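Local coordinates for protein 15-O-acetyltransferase (Fusarium sporotrichioides, PDB 3FOT) that transfers an acetyl group to the 15-hydroxyl of trichothecene intermediates during the biosynthesis of mycotoxins such as T-2 toxin, at residues A275-V280 with I492-N497. Sequence-based numbering, arbitrary orientation.
Sequences ALPRCV and IYNDAN
The start of edge strand 277-283 pairs antiparallel with the end of strand 486-494 in a four-stranded mixed sheet, and Arg278 faces Tyr493 in its hydrogen-bonded pair. Two backbone bonds tie them, Arg278 N to Tyr493 O at 2.7 Å and Tyr493 N to Arg278 O at 3.0 Å. The tyrosine suits this spot because its broad ring offers a face to the arginine's aliphatic base: Arg278 CB lies 3.5 Å above the ring plane, offset toward the rim, in a CH-pi contact. Past the last strand pair the backbone keeps one more bond, Asp495 N to Leu276 O at 2.9 Å, and side chains supply the rest. Asn494, its CG anti to the backbone N (chi1 -166°), suits Ala275 because an amide both accepts and donates: OD1 accepts from Ala275 N (2.8 Å) on an in-plane lone pair, while ND2 donates to Ala275 O. The same OD1 also accepts from Ala496 N, forming an Asx turn. Asp495 has two oxygens to share, OD1 accepting from Leu276 N (3.0 Å) and OD2 forming a nearly straight salt bridge (174°) with Arg278 NE (3.1 Å). OD2 sits at the guanidinium edge, in plane, whereas NE meets the carboxylate from above, the planes 57° apart. Glu143 pairs with NH1, so two acids probably balance the charge. Its helix, 134-147, also meets Leu276, Pro277 and Cys279; helix 500-516 packs on Val280 and Tyr493, and strand 477-483 flanks 486-494 on the side away from 277-283.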
# COMPACT_ATOMS: atom_id res chain seq x y z
N ALA A 275 -7.01 -17.24 9.76
CA ALA A 275 -7.34 -16.54 10.99
C ALA A 275 -7.05 -15.05 10.78
O ALA A 275 -7.53 -14.48 9.81
CB ALA A 275 -6.60 -17.14 12.19
N LEU A 276 -6.25 -14.44 11.65
CA LEU A 276 -6.13 -12.98 11.67
C LEU A 276 -4.85 -12.48 11.01
O LEU A 276 -3.81 -13.13 11.14
CB LEU A 276 -6.18 -12.49 13.11
CG LEU A 276 -7.53 -12.72 13.81
CD1 LEU A 276 -7.48 -12.47 15.31
CD2 LEU A 276 -8.57 -11.84 13.18
N PRO A 277 -4.92 -11.31 10.32
CA PRO A 277 -3.67 -10.72 9.80
C PRO A 277 -2.81 -10.23 10.94
O PRO A 277 -3.33 -9.67 11.93
CB PRO A 277 -4.16 -9.54 8.94
CG PRO A 277 -5.48 -9.19 9.49
CD PRO A 277 -6.09 -10.48 9.98
N ARG A 278 -1.50 -10.44 10.82
CA ARG A 278 -0.58 -9.97 11.83
C ARG A 278 0.62 -9.37 11.15
O ARG A 278 0.82 -9.55 9.96
CB ARG A 278 -0.12 -11.10 12.75
CG ARG A 278 -1.23 -11.80 13.53
CD ARG A 278 -1.97 -10.86 14.47
NE ARG A 278 -2.88 -11.59 15.34
CZ ARG A 278 -3.63 -11.04 16.30
NH1 ARG A 278 -3.60 -9.73 16.50
NH2 ARG A 278 -4.42 -11.79 17.05
N CYS A 279 1.42 -8.65 11.91
CA CYS A 279 2.57 -7.93 11.37
C CYS A 279 3.81 -8.07 12.27
O CYS A 279 3.67 -8.03 13.47
CB CYS A 279 2.19 -6.45 11.23
SG CYS A 279 3.32 -5.45 10.29
N VAL A 280 5.00 -8.20 11.68
CA VAL A 280 6.25 -8.14 12.43
C VAL A 280 7.07 -7.05 11.75
O VAL A 280 7.21 -7.07 10.53
CB VAL A 280 7.02 -9.48 12.43
CG1 VAL A 280 8.34 -9.30 13.18
CG2 VAL A 280 6.20 -10.56 13.10
N ILE A 492 3.88 -8.97 6.77
CA ILE A 492 2.50 -9.22 7.14
C ILE A 492 2.20 -10.67 6.78
O ILE A 492 2.66 -11.18 5.75
CB ILE A 492 1.52 -8.27 6.44
CG1 ILE A 492 1.92 -6.82 6.67
CG2 ILE A 492 0.12 -8.45 6.97
CD1 ILE A 492 2.51 -6.20 5.47
N TYR A 493 1.48 -11.33 7.67
CA TYR A 493 1.20 -12.73 7.51
C TYR A 493 -0.13 -13.00 8.14
O TYR A 493 -0.67 -12.14 8.86
CB TYR A 493 2.30 -13.57 8.14
CG TYR A 493 2.41 -13.52 9.64
CD1 TYR A 493 1.96 -14.58 10.42
CD2 TYR A 493 2.98 -12.42 10.29
CE1 TYR A 493 2.06 -14.55 11.78
CE2 TYR A 493 3.10 -12.39 11.66
CZ TYR A 493 2.64 -13.46 12.40
OH TYR A 493 2.73 -13.44 13.77
N ASN A 494 -0.69 -14.17 7.85
CA ASN A 494 -1.89 -14.58 8.53
C ASN A 494 -1.51 -15.56 9.62
O ASN A 494 -0.78 -16.52 9.35
CB ASN A 494 -2.86 -15.19 7.54
CG ASN A 494 -4.23 -15.31 8.11
OD1 ASN A 494 -4.52 -16.28 8.81
ND2 ASN A 494 -5.05 -14.29 7.90
N ASP A 495 -2.02 -15.35 10.84
CA ASP A 495 -1.56 -16.16 11.98
C ASP A 495 -2.09 -17.58 12.07
O ASP A 495 -1.72 -18.32 12.98
CB ASP A 495 -1.66 -15.42 13.32
CG ASP A 495 -3.09 -15.27 13.83
OD1 ASP A 495 -4.03 -15.81 13.22
OD2 ASP A 495 -3.27 -14.61 14.87
N ALA A 496 -2.95 -17.96 11.12
CA ALA A 496 -3.29 -19.36 10.92
C ALA A 496 -2.13 -20.12 10.29
O ALA A 496 -1.98 -21.34 10.49
CB ALA A 496 -4.50 -19.48 10.05
N ASN A 497 -1.31 -19.40 9.52
CA ASN A 497 -0.35 -20.04 8.61
C ASN A 497 1.09 -20.10 9.13
O ASN A 497 1.87 -20.98 8.72
CB ASN A 497 -0.39 -19.36 7.23
CG ASN A 497 -1.79 -19.25 6.66
OD1 ASN A 497 -2.18 -18.19 6.20
ND2 ASN A 497 -2.55 -20.36 6.72
O HOH W 1 -5.21 -14.74 16.59